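Local atomic coordinates of acetyltransferase, GNAT family (Bacillus anthracis str. Sterne, PDB entry 3FBU), a protein that binds coenzyme A and probably transfers an acetyl group from acetyl-coenzyme A to an acceptor amine, as in other acetyltransferases of the GNAT family. Residues F59-I64 against G71-H76; I121-P126 against W157-Y162; S28-Y33 against G87-P92. All coordinates share one frame; numbering follows the deposited sequence.

Overall arrangement
All three contacts reach one mixed sheet; interactions 1 and 2 pair strands within it, and interaction 3 sets a turn against one of its strands. Interactions 1 and 3 adjoin, because strands 68-79 and 83-90 are neighbours: His72 N lies 2.8 Å from Val89 O, a probable hydrogen bond. Interaction 2 lies further out, its centre about 20 Å from that of interaction 1, yet it touches interaction 3 where Trp157 and Gln125 meet Tyr33. Interaction 1 is fully buried and joins a hairpin by backbone bonds and apolar side chains. Interaction 2, partly exposed, adds a side-chain amide bond, a CH-pi contact and a bridging water. Interaction 3, also buried, has no hydrogen bond between its segments; the strand's backbone bonds coenzyme A instead.

Interaction 1. Residues F59-I64 against G71-H76; sequences FPVILI and GHIVFH
Phe59 and Ile73 form an antiparallel hydrogen-bonded pair, Phe59 N to Ile73 O and Ile73 N to Phe59 O both at 2.8 Å, while the strand axes approach to 4.2 Å at 140°, well short of exactly antiparallel. Pro60 and His72 follow as a non-hydrogen-bonded pair with CA atoms 4.1 Å apart, as suits a proline, which has no N-H to give. One residue further, Val61 N donates to Gly71 O at 2.8 Å from above the carbonyl plane, 37° out of it.

Phe59, Val61 and Ile73 share one face of the sheet. There Val61 CG2 lies 3.7 Å from Ile73 CG1, a branch-to-branch aliphatic contact made at a slant. The Phe59 ring reaches along the partner strand because its CG stands anti to its own carbonyl carbon (chi1 -52°). Its edge then meets Phe75, with CE2 3.5 Å from Phe75 O, which lies in the ring plane, and 4.1 Å from Phe75 CB. His72 belongs to the other face, beside Pro60; its ring turns away from strand 58-63 and ND1 is hydrogen-bonded to Tyr24 OH.

Helix 99-114 packs on the Val61 and Ile73 face through Ala103 and Thr107, and the hairpin itself is flanked in the sheet by strands 8-10 and 83-90.

Interaction 2. Residues I121-P126 against W157-Y162; sequences IATCQP and WDEYYY
Ala122 with Tyr162 and Cys124 with Tyr160 are the hydrogen-bonded pairs that join strands 119-124 and 155-165, antiparallel neighbours in the GNAT sheet, with strand 119-124 lining the coenzyme A site. Each pair exchanges two backbone bonds; the straightest, Tyr162 N to Ala122 O, measures 2.8 Å with 174° at the hydrogen. Thr123 and Tyr161 form the non-hydrogen-bonded pair between them, and on their face Thr123 CG2 comes within 3.8 Å of Tyr161 CD1. The hydroxyl end of Tyr161 reaches Ile121, its OH 3.4 Å from CG2.

Past the end of strand 119-124 the side chains take over. The Gln125 chain bends at chi2, bringing its amide back to the partner strand, where NE2 donates to Asp158 O at 2.9 Å, in both the carbonyl plane and the amide plane. The same amide rests against the indole of Trp157, with CD 3.4 Å from CE3 and the two planes 39° apart. Pro126 lies over one face of the Tyr160 ring in a CH-pi contact: CG sits 3.8 Å from the ring centroid, 8° off the normal. A water joins Pro126 O, to which it donates, with Tyr160 OH at 2.8 Å.

Tyr160 also takes part in a cation-pi contact with Arg142, and Thr123 and Cys124 touch coenzyme A. The chemistry thus implies that regular pairing is continued by an amide bond and a ring-proline contact, which probably limits the freedom of the chain as it leaves the ligand-lining strand.

Interaction 3. Residues S28-Y33 against G87-P92; sequences SDVMKY and GWVFNP. With COA (coenzyme A), chain C.
Val30 and Val89 meet beside the pantetheine arm of coenzyme A in the GNAT fold, where a type I turn from Asp29 to Lys32 packs against the end of strand 83-90.

The side-chain contacts between the segments are apolar, and no hydrogen bond joins them. Val30 divides its two methyls: CG1, anti to its backbone N (chi1 172°), lies 3.5 Å from Val89 CG1, while CG2 presses on the Pro92 ring, 3.4 Å from CG, tighter than usual van der Waals distance. Met31 is bent at both chi2 and chi3, which carries SD to 4.2 Å from Val89 CG1, across that valine at about a right angle.

Hydrogen bonds link the strand to the ligand instead, one in each direction. The pantetheine amide N4P donates to Trp88 O at 2.9 Å, with 148° at the hydrogen, and Phe90 N donates to O9P at 2.8 Å, with 152°. Acceptor and donor two residues apart let the pantetheine lie along the strand much as another strand would, an arrangement familiar in this family.

Further apolar contacts hold the ligand's gem-dimethyl group: its methyl CDP is 3.6 Å from Trp88 CD1 and 3.7 Å from Phe90 CD1, so the methyl packs against both side chains. Trp88 NE1 is itself hydrogen-bonded to Ser131 OG, which helps to fix the indole. Other ligand bonds come from Asn96 N, Gly98 N and Ser101 OG, at and just before the start of helix 99-114.

Charge enters at the turn's outer side, where Asp29 forms a salt bridge with Lys16 of the second subunit. On its ligand side the turn brings a backbone carbonyl close to the pantetheine chain, Val30 O lying 3.2 Å from C6P of coenzyme A.

Interaction 1. Residues F59-I64 against G71-H76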
loop_
_atom_site.group_PDB
_atom_site.type_symbol
_atom_site.label_atom_id
_atom_site.label_comp_id
_atom_site.label_asym_id
_atom_site.label_seq_id
_atom_site.Cartn_x
_atom_site.Cartn_y
_atom_site.Cartn_z
ATOM N N PHE A 59 10.366 21.669 -3.228
ATOM C CA PHE A 59 10.338 21.948 -4.661
ATOM C C PHE A 59 9.245 21.152 -5.347
ATOM O O PHE A 59 9.238 19.937 -5.276
ATOM C CB PHE A 59 11.702 21.620 -5.286
ATOM C CG PHE A 59 12.863 22.270 -4.569
ATOM C CD1 PHE A 59 13.312 23.529 -4.951
ATOM C CD2 PHE A 59 13.482 21.639 -3.505
ATOM C CE1 PHE A 59 14.365 24.128 -4.300
ATOM C CE2 PHE A 59 14.531 22.239 -2.834
ATOM C CZ PHE A 59 14.979 23.481 -3.233
ATOM N N PRO A 60 8.298 21.845 -6.020
ATOM C CA PRO A 60 7.206 21.139 -6.667
ATOM C C PRO A 60 7.675 20.271 -7.818
ATOM O O PRO A 60 8.651 20.614 -8.487
ATOM C CB PRO A 60 6.297 22.283 -7.180
ATOM C CG PRO A 60 7.199 23.448 -7.284
ATOM C CD PRO A 60 8.166 23.305 -6.179
ATOM N N VAL A 61 6.934 19.190 -8.033
ATOM C CA VAL A 61 7.168 18.216 -9.062
ATOM C C VAL A 61 5.986 18.385 -10.039
ATOM O O VAL A 61 4.816 18.252 -9.663
ATOM C CB VAL A 61 7.219 16.783 -8.480
ATOM C CG1 VAL A 61 7.384 15.756 -9.599
ATOM C CG2 VAL A 61 8.366 16.636 -7.450
ATOM N N ILE A 62 6.322 18.697 -11.284
ATOM C CA ILE A 62 5.342 19.049 -12.303
ATOM C C ILE A 62 5.394 18.004 -13.417
ATOM O O ILE A 62 6.458 17.736 -13.953
ATOM C CB ILE A 62 5.649 20.428 -12.920
ATOM C CG1 ILE A 62 5.788 21.504 -11.850
ATOM C CG2 ILE A 62 4.567 20.827 -13.909
ATOM C CD1 ILE A 62 4.522 21.766 -11.107
ATOM N N LEU A 63 4.242 17.412 -13.729
ATOM C CA LEU A 63 4.103 16.488 -14.866
ATOM C C LEU A 63 4.275 17.268 -16.161
ATOM O O LEU A 63 3.545 18.227 -16.402
ATOM C CB LEU A 63 2.734 15.798 -14.837
ATOM C CG LEU A 63 2.774 14.350 -14.375
ATOM C CD1 LEU A 63 1.434 13.841 -13.811
ATOM C CD2 LEU A 63 3.227 13.493 -15.579
ATOM N N ILE A 64 5.258 16.873 -16.966
ATOM C CA ILE A 64 5.518 17.516 -18.248
ATOM C C ILE A 64 4.372 17.227 -19.237
ATOM O O ILE A 64 3.918 16.091 -19.387
ATOM C CB ILE A 64 6.847 17.039 -18.877
ATOM C CG1 ILE A 64 8.052 17.460 -18.026
ATOM C CG2 ILE A 64 7.006 17.645 -20.284
ATOM C CD1 ILE A 64 9.333 16.695 -18.336
ATOM N N GLY A 71 3.135 16.802 -6.629
ATOM C CA GLY A 71 3.743 16.663 -5.309
ATOM C C GLY A 71 4.925 17.585 -5.156
ATOM O O GLY A 71 5.143 18.485 -5.965
ATOM N N HIS A 72 5.660 17.403 -4.067
ATOM C CA HIS A 72 6.904 18.120 -3.896
ATOM C C HIS A 72 8.016 17.243 -3.298
ATOM O O HIS A 72 7.773 16.233 -2.610
ATOM C CB HIS A 72 6.697 19.432 -3.105
ATOM C CG HIS A 72 6.380 19.253 -1.645
ATOM N ND1 HIS A 72 5.085 19.245 -1.162
ATOM C CD2 HIS A 72 7.188 19.114 -0.557
ATOM C CE1 HIS A 72 5.105 19.086 0.150
ATOM N NE2 HIS A 72 6.363 18.996 0.546
ATOM N N ILE A 73 9.234 17.626 -3.649
ATOM C CA ILE A 73 10.452 17.048 -3.095
ATOM C C ILE A 73 10.990 17.969 -2.003
ATOM O O ILE A 73 11.085 19.207 -2.181
ATOM C CB ILE A 73 11.527 16.862 -4.209
ATOM C CG1 ILE A 73 11.156 15.692 -5.147
ATOM C CG2 ILE A 73 12.927 16.694 -3.594
ATOM C CD1 ILE A 73 11.251 14.282 -4.542
ATOM N N VAL A 74 11.338 17.343 -0.883
ATOM C CA VAL A 74 12.030 17.987 0.216
ATOM C C VAL A 74 13.528 17.782 -0.030
ATOM O O VAL A 74 13.969 16.659 -0.230
ATOM C CB VAL A 74 11.607 17.384 1.562
ATOM C CG1 VAL A 74 12.204 18.156 2.713
ATOM C CG2 VAL A 74 10.063 17.341 1.705
ATOM N N PHE A 75 14.295 18.871 -0.048
ATOM C CA PHE A 75 15.758 18.760 -0.265
ATOM C C PHE A 75 16.490 19.952 0.364
ATOM O O PHE A 75 16.341 21.072 -0.088
ATOM C CB PHE A 75 16.059 18.618 -1.753
ATOM C CG PHE A 75 17.453 18.143 -2.062
ATOM C CD1 PHE A 75 17.921 16.934 -1.576
ATOM C CD2 PHE A 75 18.286 18.909 -2.845
ATOM C CE1 PHE A 75 19.185 16.479 -1.888
ATOM C CE2 PHE A 75 19.568 18.447 -3.160
ATOM C CZ PHE A 75 20.006 17.240 -2.660
ATOM N N HIS A 76 17.264 19.696 1.420
ATOM C CA HIS A 76 17.926 20.759 2.179
ATOM C C HIS A 76 19.154 20.270 2.934
ATOM O O HIS A 76 19.311 19.087 3.196
ATOM C CB HIS A 76 16.956 21.425 3.176
ATOM C CG HIS A 76 16.331 20.495 4.168
ATOM N ND1 HIS A 76 16.972 20.059 5.308
ATOM C CD2 HIS A 76 15.107 19.910 4.180
ATOM C CE1 HIS A 76 16.163 19.268 5.992
ATOM N NE2 HIS A 76 15.031 19.149 5.320
#

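Interaction 2. Residues I121-P126 against W157-Y162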
loop_
_atom_site.group_PDB
_atom_site.type_symbol
_atom_site.label_atom_id
_atom_site.label_comp_id
_atom_site.label_asym_id
_atom_site.label_seq_id
_atom_site.Cartn_x
_atom_site.Cartn_y
_atom_site.Cartn_z
ATOM N N ILE A 121 20.733 11.750 2.897
ATOM C CA ILE A 121 20.066 10.867 3.835
ATOM C C ILE A 121 18.566 11.103 3.768
ATOM O O ILE A 121 18.097 12.147 3.276
ATOM C CB ILE A 121 20.597 11.080 5.297
ATOM C CG1 ILE A 121 20.148 12.432 5.903
ATOM C CG2 ILE A 121 22.158 10.904 5.339
ATOM C CD1 ILE A 121 18.782 12.371 6.671
ATOM N N ALA A 122 17.834 10.147 4.309
ATOM C CA ALA A 122 16.384 10.224 4.437
ATOM C C ALA A 122 15.955 9.381 5.645
ATOM O O ALA A 122 16.639 8.415 6.038
ATOM C CB ALA A 122 15.656 9.764 3.161
ATOM N N THR A 123 14.817 9.743 6.229
ATOM C CA THR A 123 14.279 8.989 7.344
ATOM C C THR A 123 12.801 8.729 7.130
ATOM O O THR A 123 12.125 9.471 6.382
ATOM C CB THR A 123 14.414 9.727 8.696
ATOM O OG1 THR A 123 13.695 10.953 8.653
ATOM C CG2 THR A 123 15.864 10.009 9.003
ATOM N N CYS A 124 12.321 7.674 7.755
ATOM C CA CYS A 124 10.880 7.454 7.820
ATOM C C CYS A 124 10.509 6.438 8.885
ATOM O O CYS A 124 11.353 5.731 9.417
ATOM C CB CYS A 124 10.325 7.012 6.478
ATOM S SG CYS A 124 10.760 5.359 6.060
ATOM N N GLN A 125 9.222 6.384 9.197
ATOM C CA GLN A 125 8.700 5.358 10.094
ATOM C C GLN A 125 8.671 4.009 9.380
ATOM O O GLN A 125 8.338 3.951 8.192
ATOM C CB GLN A 125 7.291 5.729 10.558
ATOM C CG GLN A 125 7.276 6.644 11.764
ATOM C CD GLN A 125 7.945 7.962 11.490
ATOM O OE1 GLN A 125 7.431 8.776 10.723
ATOM N NE2 GLN A 125 9.111 8.194 12.119
ATOM N N PRO A 126 8.996 2.924 10.089
ATOM C CA PRO A 126 8.973 1.572 9.484
ATOM C C PRO A 126 7.610 1.170 8.932
ATOM O O PRO A 126 7.549 0.389 7.999
ATOM C CB PRO A 126 9.395 0.663 10.643
ATOM C CG PRO A 126 10.249 1.569 11.510
ATOM C CD PRO A 126 9.480 2.866 11.488
ATOM N N TRP A 157 7.747 7.438 18.161
ATOM C CA TRP A 157 7.825 6.621 16.961
ATOM C C TRP A 157 9.249 6.153 16.695
ATOM O O TRP A 157 10.203 6.794 17.151
ATOM C CB TRP A 157 7.358 7.417 15.761
ATOM C CG TRP A 157 5.876 7.601 15.672
ATOM C CD1 TRP A 157 4.910 7.024 16.466
ATOM C CD2 TRP A 157 5.183 8.382 14.698
ATOM N NE1 TRP A 157 3.659 7.431 16.052
ATOM C CE2 TRP A 157 3.800 8.263 14.970
ATOM C CE3 TRP A 157 5.596 9.201 13.646
ATOM C CZ2 TRP A 157 2.827 8.921 14.209
ATOM C CZ3 TRP A 157 4.631 9.854 12.887
ATOM C CH2 TRP A 157 3.260 9.709 13.175
ATOM N N ASP A 158 9.344 5.045 15.963
ATOM C CA ASP A 158 10.604 4.478 15.485
ATOM C C ASP A 158 10.985 5.233 14.210
ATOM O O ASP A 158 10.173 5.912 13.621
ATOM C CB ASP A 158 10.476 2.974 15.142
ATOM C CG ASP A 158 10.208 2.064 16.348
ATOM O OD1 ASP A 158 10.306 2.494 17.526
ATOM O OD2 ASP A 158 9.890 0.875 16.098
ATOM N N GLU A 159 12.236 5.105 13.775
ATOM C CA GLU A 159 12.661 5.725 12.539
ATOM C C GLU A 159 13.643 4.805 11.844
ATOM O O GLU A 159 14.573 4.323 12.488
ATOM C CB GLU A 159 13.326 7.057 12.878
ATOM C CG GLU A 159 13.775 7.892 11.773
ATOM C CD GLU A 159 14.372 9.208 12.281
ATOM O OE1 GLU A 159 14.443 9.398 13.520
ATOM O OE2 GLU A 159 14.720 10.058 11.453
ATOM N N TYR A 160 13.457 4.591 10.543
ATOM C CA TYR A 160 14.530 4.053 9.694
ATOM C C TYR A 160 15.336 5.198 9.139
ATOM O O TYR A 160 14.777 6.232 8.785
ATOM C CB TYR A 160 13.964 3.313 8.493
ATOM C CG TYR A 160 13.381 1.935 8.721
ATOM C CD1 TYR A 160 13.855 1.085 9.699
ATOM C CD2 TYR A 160 12.389 1.463 7.868
ATOM C CE1 TYR A 160 13.319 -0.192 9.864
ATOM C CE2 TYR A 160 11.877 0.201 8.003
ATOM C CZ TYR A 160 12.329 -0.619 9.005
ATOM O OH TYR A 160 11.794 -1.882 9.121
ATOM N N TYR A 161 16.643 4.988 9.016
ATOM C CA TYR A 161 17.546 5.961 8.463
ATOM C C TYR A 161 18.264 5.340 7.258
ATOM O O TYR A 161 18.914 4.295 7.378
ATOM C CB TYR A 161 18.550 6.295 9.540
ATOM C CG TYR A 161 19.448 7.446 9.304
ATOM C CD1 TYR A 161 19.296 8.635 10.012
ATOM C CD2 TYR A 161 20.529 7.340 8.400
ATOM C CE1 TYR A 161 20.193 9.674 9.828
ATOM C CE2 TYR A 161 21.400 8.368 8.213
ATOM C CZ TYR A 161 21.230 9.533 8.937
ATOM O OH TYR A 161 22.146 10.545 8.712
ATOM N N TYR A 162 18.109 5.991 6.126
ATOM C CA TYR A 162 18.725 5.587 4.867
ATOM C C TYR A 162 19.742 6.607 4.401
ATOM O O TYR A 162 19.624 7.805 4.703
ATOM C CB TYR A 162 17.641 5.444 3.790
ATOM C CG TYR A 162 16.861 4.167 3.844
ATOM C CD1 TYR A 162 15.886 3.975 4.812
ATOM C CD2 TYR A 162 17.117 3.115 2.954
ATOM C CE1 TYR A 162 15.174 2.819 4.862
ATOM C CE2 TYR A 162 16.391 1.947 3.015
ATOM C CZ TYR A 162 15.424 1.807 3.980
ATOM O OH TYR A 162 14.663 0.666 4.105
HETATM O O HOH W 1 9.163 -2.003 8.099
#

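Interaction 3. Residues S28-Y33 against G87-P92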
loop_
_atom_site.group_PDB
_atom_site.type_symbol
_atom_site.label_atom_id
_atom_site.label_comp_id
_atom_site.label_asym_id
_atom_site.label_seq_id
_atom_site.Cartn_x
_atom_site.Cartn_y
_atom_site.Cartn_z
ATOM N N SER A 28 -5.539 13.977 5.417
ATOM C CA SER A 28 -4.999 13.469 6.684
ATOM C C SER A 28 -4.300 12.133 6.502
ATOM O O SER A 28 -3.392 11.816 7.261
ATOM C CB SER A 28 -6.067 13.453 7.804
ATOM O OG SER A 28 -7.103 12.537 7.540
ATOM N N ASP A 29 -4.667 11.370 5.478
ATOM C CA ASP A 29 -3.921 10.176 5.139
ATOM C C ASP A 29 -2.545 10.550 4.595
ATOM O O ASP A 29 -1.551 9.936 4.977
ATOM C CB ASP A 29 -4.672 9.316 4.128
ATOM C CG ASP A 29 -5.899 8.638 4.741
ATOM O OD1 ASP A 29 -5.873 8.355 5.975
ATOM O OD2 ASP A 29 -6.880 8.392 3.992
ATOM N N VAL A 30 -2.479 11.575 3.743
ATOM C CA VAL A 30 -1.189 12.034 3.212
ATOM C C VAL A 30 -0.239 12.500 4.315
ATOM O O VAL A 30 0.942 12.184 4.282
ATOM C CB VAL A 30 -1.355 13.172 2.176
ATOM C CG1 VAL A 30 0.026 13.772 1.790
ATOM C CG2 VAL A 30 -2.110 12.656 0.960
ATOM N N MET A 31 -0.758 13.245 5.287
ATOM C CA MET A 31 0.068 13.914 6.293
ATOM C C MET A 31 0.191 13.131 7.619
ATOM O O MET A 31 0.728 13.645 8.585
ATOM C CB MET A 31 -0.460 15.341 6.525
ATOM C CG MET A 31 -0.570 16.166 5.232
ATOM S SD MET A 31 1.039 16.601 4.476
ATOM C CE MET A 31 1.433 18.111 5.325
ATOM N N LYS A 32 -0.251 11.878 7.620
ATOM C CA LYS A 32 -0.144 10.961 8.778
ATOM C C LYS A 32 1.253 10.940 9.416
ATOM O O LYS A 32 1.375 11.024 10.642
ATOM C CB LYS A 32 -0.549 9.550 8.319
ATOM C CG LYS A 32 -0.049 8.378 9.167
ATOM C CD LYS A 32 -1.050 7.945 10.198
ATOM C CE LYS A 32 -0.581 6.677 10.924
ATOM N NZ LYS A 32 -1.420 6.444 12.129
ATOM N N TYR A 33 2.298 10.841 8.602
ATOM C CA TYR A 33 3.667 10.769 9.122
ATOM C C TYR A 33 4.406 12.062 9.084
ATOM O O TYR A 33 5.559 12.111 9.358
ATOM C CB TYR A 33 4.477 9.709 8.401
ATOM C CG TYR A 33 3.938 8.350 8.540
ATOM C CD1 TYR A 33 4.071 7.653 9.718
ATOM C CD2 TYR A 33 3.278 7.747 7.506
ATOM C CE1 TYR A 33 3.572 6.403 9.845
ATOM C CE2 TYR A 33 2.791 6.510 7.632
ATOM C CZ TYR A 33 2.925 5.852 8.802
ATOM O OH TYR A 33 2.426 4.628 8.914
ATOM N N GLY A 87 13.272 14.052 0.951
ATOM C CA GLY A 87 11.965 13.553 1.275
ATOM C C GLY A 87 11.004 13.905 0.164
ATOM O O GLY A 87 11.403 14.493 -0.852
ATOM N N TRP A 88 9.726 13.609 0.386
ATOM C CA TRP A 88 8.743 13.655 -0.697
ATOM C C TRP A 88 7.351 13.615 -0.111
ATOM O O TRP A 88 7.117 12.880 0.825
ATOM C CB TRP A 88 8.942 12.442 -1.625
ATOM C CG TRP A 88 9.478 11.234 -0.924
ATOM C CD1 TRP A 88 8.809 10.378 -0.098
ATOM C CD2 TRP A 88 10.823 10.773 -0.967
ATOM N NE1 TRP A 88 9.664 9.395 0.373
ATOM C CE2 TRP A 88 10.906 9.614 -0.150
ATOM C CE3 TRP A 88 11.973 11.227 -1.610
ATOM C CZ2 TRP A 88 12.093 8.934 0.049
ATOM C CZ3 TRP A 88 13.140 10.547 -1.418
ATOM C CH2 TRP A 88 13.197 9.408 -0.613
ATOM N N VAL A 89 6.430 14.394 -0.685
ATOM C CA VAL A 89 5.013 14.350 -0.337
ATOM C C VAL A 89 4.238 14.539 -1.649
ATOM O O VAL A 89 4.459 15.529 -2.362
ATOM C CB VAL A 89 4.607 15.470 0.647
ATOM C CG1 VAL A 89 3.122 15.315 1.064
ATOM C CG2 VAL A 89 5.597 15.536 1.908
ATOM N N PHE A 90 3.364 13.579 -1.953
ATOM C CA PHE A 90 2.695 13.520 -3.250
ATOM C C PHE A 90 1.189 13.420 -3.068
ATOM O O PHE A 90 0.688 13.084 -1.989
ATOM C CB PHE A 90 3.229 12.348 -4.098
ATOM C CG PHE A 90 4.489 12.677 -4.834
ATOM C CD1 PHE A 90 5.674 12.862 -4.146
ATOM C CD2 PHE A 90 4.498 12.810 -6.192
ATOM C CE1 PHE A 90 6.808 13.195 -4.802
ATOM C CE2 PHE A 90 5.640 13.125 -6.851
ATOM C CZ PHE A 90 6.805 13.317 -6.160
ATOM N N ASN A 91 0.495 13.795 -4.128
ATOM C CA ASN A 91 -0.945 13.746 -4.232
ATOM C C ASN A 91 -1.359 12.307 -4.496
ATOM O O ASN A 91 -0.897 11.710 -5.484
ATOM C CB ASN A 91 -1.391 14.659 -5.388
ATOM C CG ASN A 91 -2.901 14.790 -5.506
ATOM O OD1 ASN A 91 -3.650 13.832 -5.310
ATOM N ND2 ASN A 91 -3.357 15.997 -5.847
ATOM N N PRO A 92 -2.220 11.755 -3.638
ATOM C CA PRO A 92 -2.673 10.356 -3.763
ATOM C C PRO A 92 -3.297 10.018 -5.117
ATOM O O PRO A 92 -3.271 8.858 -5.513
ATOM C CB PRO A 92 -3.723 10.195 -2.672
ATOM C CG PRO A 92 -3.678 11.386 -1.823
ATOM C CD PRO A 92 -2.806 12.440 -2.469
HETATM N N1A COA C . 2.782 -1.721 0.760
HETATM C C2A COA C . 3.929 -2.105 0.113
HETATM N N3A COA C . 4.406 -1.369 -0.939
HETATM C C4A COA C . 3.733 -0.250 -1.321
HETATM C C5A COA C . 2.576 0.157 -0.678
HETATM C C6A COA C . 2.099 -0.587 0.399
HETATM N N6A COA C . 1.004 -0.214 1.066
HETATM N N7A COA C . 2.147 1.277 -1.275
HETATM C C8A COA C . 2.985 1.589 -2.284
HETATM N N9A COA C . 3.974 0.639 -2.325
HETATM C C1B COA C . 5.194 0.613 -3.142
HETATM C C2B COA C . 4.917 0.659 -4.646
HETATM O O2B COA C . 4.609 -0.625 -5.174
HETATM C C3B COA C . 6.240 1.214 -5.129
HETATM O O3B COA C . 7.207 0.181 -5.231
HETATM P P3B COA C . 7.491 -0.653 -6.590
HETATM O O7A COA C . 8.767 -1.423 -6.477
HETATM O O8A COA C . 6.305 -1.554 -6.817
HETATM O O9A COA C . 7.608 0.369 -7.699
HETATM C C4B COA C . 6.650 2.190 -4.016
HETATM O O4B COA C . 6.001 1.748 -2.855
HETATM C C5B COA C . 6.225 3.626 -4.295
HETATM O O5B COA C . 7.019 4.098 -5.367
HETATM P P1A COA C . 6.553 5.358 -6.236
HETATM O O1A COA C . 5.435 4.931 -7.171
HETATM O O2A COA C . 7.723 5.930 -6.935
HETATM O O3A COA C . 6.055 6.370 -5.092
HETATM P P2A COA C . 4.759 7.330 -5.157
HETATM O O4A COA C . 4.842 8.183 -6.399
HETATM O O5A COA C . 3.499 6.469 -5.020
HETATM O O6A COA C . 4.985 8.206 -3.817
HETATM C CBP COA C . 5.178 8.618 -1.473
HETATM C CCP COA C . 5.484 7.645 -2.613
HETATM C CDP COA C . 5.763 9.971 -1.917
HETATM C CEP COA C . 5.882 8.012 -0.257
HETATM C CAP COA C . 3.645 8.707 -1.252
HETATM O OAP COA C . 3.117 7.479 -0.775
HETATM C C9P COA C . 3.257 9.747 -0.245
HETATM O O9P COA C . 3.227 11.073 -0.606
HETATM N N8P COA C . 3.031 9.397 1.025
HETATM C C7P COA C . 2.483 10.349 1.990
HETATM C C6P COA C . 3.504 11.362 2.478
HETATM C C5P COA C . 4.674 10.685 3.190
HETATM O O5P COA C . 4.514 9.870 4.127
HETATM N N4P COA C . 5.868 11.055 2.774
HETATM C C3P COA C . 7.089 10.404 3.266
HETATM C C2P COA C . 7.575 10.914 4.603
HETATM S S1P COA C . 9.190 10.187 5.019
#